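Local coordinates for protein interpain A (Prevotella intermedia, PDB 3BB7) that is the proform of a bacterial cysteine protease of the C10 family, whose protease part probably cleaves peptide bonds through a cysteine–histidine pair, at residues Gly205-Met208 with Thr209-Ala212; Gln236-Asp239 with Ile240-Ser243. The protein carries 1 engineered substitution. One frame throughout, in Å; residues are numbered along the deposited sequence. Where two conformers were deposited one is given.

In the fold
Contact 1 (205-212) is the entry of helix 208-218, where Tyr207 O receives the first helix amides and a water links Asp210 to the Tyr207 amide. Contact 2 (236-243) lies within helix 234-246, where regular backbone bonds leave sulfur, methyl and ring groups to do the side-chain packing. A helix start and a helix middle thus pair their backbone polar groups by different means. Each has one buried flank and one polar, more exposed flank. Their centres lie 21 Å apart without touching, yet both helices rest side chains on strands 225-228 and 312-315. Contact 1 lies closer to the predicted catalytic residues.

Contact 1: residues Gly205-Met208 with Thr209-Ala212; sequences GAYM and TDCA
Asp210 reaches back beside Tyr207, the N-cap residue of helix 208-218, and its side chain shows how a first turn can be tied to the loop before it. Its CB packs 3.4 Å from Tyr207 O. With chi1 at -68°, CG stands opposite the carbonyl carbon and the carboxylate is carried back toward the helix start, running alongside the tyrosine side chain. At the tip, OD2 approaches the edge of the ring, 3.7 Å from Tyr207 CD1, with carboxylate and ring planes turned 73° apart. A water lies 2.7 Å from the same OD2, close enough to donate to it, and accepts from Tyr207 N, so the carboxylate reaches the N-cap amide indirectly.

The cap carbonyl is engaged as well. Cys211 N bonds to Tyr207 O at 3.1 Å, in the carbonyl plane, while the bond from Asp210 N to this oxygen is weak and bent (128°). One residue on, Ala212 N reaches Met208 O at 3.0 Å.

On the buried flank, Met208 SD lies 4.3 Å from Cys211 CB, and both side chains touch Val117 of helix 116-128, next to the engineered Ala116 at the predicted nucleophile position. The arrangement is a helix N-terminus of the C10 protease domain, its N-cap amide joined through one water to the carboxylate three residues on, with Met208 about 7 Å from the side chains of Ala116 and His267.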
loop_
_atom_site.group_PDB
_atom_site.type_symbol
_atom_site.label_atom_id
_atom_site.label_comp_id
_atom_site.label_asym_id
_atom_site.label_seq_id
_atom_site.Cartn_x
_atom_site.Cartn_y
_atom_site.Cartn_z
ATOM N N GLY A 205 -9.745 3.144 -8.856
ATOM C CA GLY A 205 -9.168 4.248 -8.047
ATOM C C GLY A 205 -10.073 4.725 -6.925
ATOM O O GLY A 205 -11.276 4.786 -7.086
ATOM N N ALA A 206 -9.470 5.083 -5.799
ATOM C CA ALA A 206 -10.203 5.624 -4.660
ATOM C C ALA A 206 -9.373 6.677 -3.943
ATOM O O ALA A 206 -8.127 6.623 -3.970
ATOM C CB ALA A 206 -10.575 4.509 -3.672
ATOM N N TYR A 207 -10.077 7.597 -3.276
ATOM C CA TYR A 207 -9.436 8.640 -2.469
ATOM C C TYR A 207 -9.317 8.196 -1.030
ATOM O O TYR A 207 -10.243 7.597 -0.477
ATOM C CB TYR A 207 -10.241 9.937 -2.531
ATOM C CG TYR A 207 -10.350 10.480 -3.934
ATOM C CD1 TYR A 207 -11.544 10.383 -4.641
ATOM C CD2 TYR A 207 -9.252 11.069 -4.557
ATOM C CE1 TYR A 207 -11.636 10.896 -5.972
ATOM C CE2 TYR A 207 -9.322 11.557 -5.868
ATOM C CZ TYR A 207 -10.522 11.471 -6.554
ATOM O OH TYR A 207 -10.599 11.959 -7.850
ATOM N N MET A 208 -8.202 8.527 -0.395
ATOM C CA MET A 208 -7.985 8.113 0.994
ATOM C C MET A 208 -8.975 8.727 1.953
ATOM O O MET A 208 -9.318 8.113 2.950
ATOM C CB MET A 208 -6.547 8.399 1.443
ATOM C CG MET A 208 -5.566 7.497 0.789
ATOM S SD MET A 208 -5.813 5.769 1.296
ATOM C CE MET A 208 -4.513 5.032 0.326
ATOM N N THR A 209 -9.492 9.911 1.627
ATOM C CA THR A 209 -10.498 10.507 2.480
ATOM C C THR A 209 -11.761 9.628 2.542
ATOM O O THR A 209 -12.409 9.507 3.609
ATOM C CB THR A 209 -10.842 11.932 2.016
ATOM O OG1 THR A 209 -11.735 12.543 2.957
ATOM C CG2 THR A 209 -11.491 11.956 0.626
ATOM N N ASP A 210 -12.084 9.003 1.414
ATOM C CA ASP A 210 -13.252 8.121 1.325
ATOM C C ASP A 210 -12.956 6.780 1.994
ATOM O O ASP A 210 -13.823 6.214 2.663
ATOM C CB ASP A 210 -13.656 7.949 -0.128
ATOM C CG ASP A 210 -14.191 9.214 -0.750
ATOM O OD1 ASP A 210 -14.879 10.011 -0.075
ATOM O OD2 ASP A 210 -13.932 9.379 -1.968
ATOM N N CYS A 211 -11.719 6.295 1.858
ATOM C CA CYS A 211 -11.311 5.090 2.562
ATOM C C CYS A 211 -11.517 5.263 4.092
ATOM O O CYS A 211 -12.192 4.433 4.730
ATOM C CB CYS A 211 -9.859 4.770 2.211
ATOM S SG CYS A 211 -9.198 3.312 3.034
ATOM N N ALA A 212 -11.022 6.375 4.652
ATOM C CA ALA A 212 -11.114 6.632 6.085
ATOM C C ALA A 212 -12.601 6.748 6.497
ATOM O O ALA A 212 -13.027 6.164 7.499
ATOM C CB ALA A 212 -10.373 7.909 6.400
HETATM O O HOH W 1 -12.930 7.364 -3.418
#

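Contact 2: residues Gln236-Asp239 with Ile240-Ser243; sequences QWMD and IVFS
Met238 and Phe242, one helical turn apart, meet through the methionine methyl and the outer end of the ring: CE lies 3.9 Å from Phe242 CZ and equally near CE1. Bends at chi2 (-47°) and chi3 (-59°) fold the thioether so that its end comes back to the phenylalanine. Nearer the backbone, Met238 CB sits by CE2 of the same ring. One face of the ring lies over Met238 O, which stands 3.2 Å from the ring plane, displaced toward the rim. That oxygen is already engaged, since Phe242 N donates to it in a nearly straight bond of 2.9 Å. Asp239 borders the ring at its edge, OD2 standing 4.1 Å from Phe242 CD2, while the methyl of Met238 also approaches Val241 CB.

Behind these side chains the backbone fixes their spacing. Val241 N bonds to Trp237 O, Ile240 N to Gln236 O, and Ser243 N to Asp239 O at 2.9 Å. In the conformer given, Ser243 OG lies near both Asp239 O and Ile240 O, and its bonding is doubtful. On another flank, Ile240 CG1 rests 3.5 Å from Gln236 O.

Farther out, Trp237 NE1 hydrogen-bonds to Tyr253 OH, and the Gln236 amide oxygen turns back to Thr233 N near the helix start. Phe242 meets the ring of Tyr274 and touches Pro77, while Met238 touches Ile75. Helix 234-246 is thereby laid against the large antiparallel sheet: Trp237, Ile240 and Val241 pack on Met313 of strand 312-315, and Trp237 and Ile240 also on Ile227 of the adjoining strand 225-228.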
loop_
_atom_site.group_PDB
_atom_site.type_symbol
_atom_site.label_atom_id
_atom_site.label_comp_id
_atom_site.label_asym_id
_atom_site.label_seq_id
_atom_site.Cartn_x
_atom_site.Cartn_y
_atom_site.Cartn_z
ATOM N N GLN A 236 8.103 15.192 11.477
ATOM C CA GLN A 236 6.798 14.965 12.093
ATOM C C GLN A 236 6.121 13.748 11.480
ATOM O O GLN A 236 5.518 12.932 12.195
ATOM C CB GLN A 236 5.922 16.191 11.884
ATOM C CG GLN A 236 6.369 17.368 12.724
ATOM C CD GLN A 236 5.770 18.692 12.273
ATOM O OE1 GLN A 236 5.092 18.780 11.242
ATOM N NE2 GLN A 236 6.068 19.746 13.020
ATOM N N TRP A 237 6.183 13.635 10.148
ATOM C CA TRP A 237 5.566 12.511 9.450
ATOM C C TRP A 237 6.224 11.169 9.850
ATOM O O TRP A 237 5.518 10.197 10.162
ATOM C CB TRP A 237 5.737 12.742 7.949
ATOM C CG TRP A 237 4.998 11.813 7.063
ATOM C CD1 TRP A 237 5.538 10.824 6.281
ATOM C CD2 TRP A 237 3.583 11.782 6.834
ATOM N NE1 TRP A 237 4.553 10.190 5.563
ATOM C CE2 TRP A 237 3.341 10.770 5.870
ATOM C CE3 TRP A 237 2.508 12.539 7.309
ATOM C CZ2 TRP A 237 2.058 10.481 5.391
ATOM C CZ3 TRP A 237 1.237 12.252 6.832
ATOM C CH2 TRP A 237 1.027 11.230 5.884
ATOM N N MET A 238 7.560 11.124 9.907
ATOM C CA MET A 238 8.201 9.868 10.242
ATOM C C MET A 238 7.927 9.525 11.695
ATOM O O MET A 238 7.771 8.366 12.022
ATOM C CB MET A 238 9.700 9.913 9.977
ATOM C CG MET A 238 10.058 9.984 8.510
ATOM S SD MET A 238 9.196 8.823 7.445
ATOM C CE MET A 238 9.645 7.215 8.116
ATOM N N ASP A 239 7.786 10.511 12.576
ATOM C CA ASP A 239 7.423 10.171 13.968
ATOM C C ASP A 239 6.031 9.516 14.074
ATOM O O ASP A 239 5.833 8.624 14.915
ATOM C CB ASP A 239 7.544 11.407 14.862
ATOM C CG ASP A 239 9.003 11.684 15.273
ATOM O OD1 ASP A 239 9.252 12.759 15.866
ATOM O OD2 ASP A 239 9.911 10.836 15.002
ATOM N N ILE A 240 5.094 9.927 13.224
ATOM C CA ILE A 240 3.798 9.258 13.189
ATOM C C ILE A 240 3.991 7.807 12.757
ATOM O O ILE A 240 3.438 6.886 13.372
ATOM C CB ILE A 240 2.800 9.975 12.242
ATOM C CG1 ILE A 240 2.462 11.350 12.820
ATOM C CG2 ILE A 240 1.551 9.131 12.058
ATOM C CD1 ILE A 240 1.708 12.233 11.853
ATOM N N VAL A 241 4.743 7.590 11.677
ATOM C CA VAL A 241 5.015 6.226 11.222
ATOM C C VAL A 241 5.655 5.374 12.329
ATOM O O VAL A 241 5.160 4.261 12.642
ATOM C CB VAL A 241 5.888 6.216 9.962
ATOM C CG1 VAL A 241 6.258 4.763 9.577
ATOM C CG2 VAL A 241 5.130 6.915 8.788
ATOM N N PHE A 242 6.721 5.872 12.952
ATOM C CA PHE A 242 7.379 5.074 14.008
ATOM C C PHE A 242 6.484 4.804 15.199
ATOM O O PHE A 242 6.484 3.699 15.746
ATOM C CB PHE A 242 8.681 5.711 14.474
ATOM C CG PHE A 242 9.685 5.960 13.378
ATOM C CD1 PHE A 242 9.893 5.032 12.342
ATOM C CD2 PHE A 242 10.441 7.134 13.408
ATOM C CE1 PHE A 242 10.858 5.289 11.341
ATOM C CE2 PHE A 242 11.404 7.406 12.434
ATOM C CZ PHE A 242 11.622 6.484 11.397
ATOM N N SER A 243 5.730 5.815 15.620
ATOM C CA SER A 243 4.842 5.658 16.757
ATOM C C SER A 243 3.733 4.629 16.469
ATOM O O SER A 243 3.410 3.765 17.338
ATOM C CB SER A 243 4.318 7.004 17.255
ATOM O OG SER A 243 3.465 7.609 16.314
#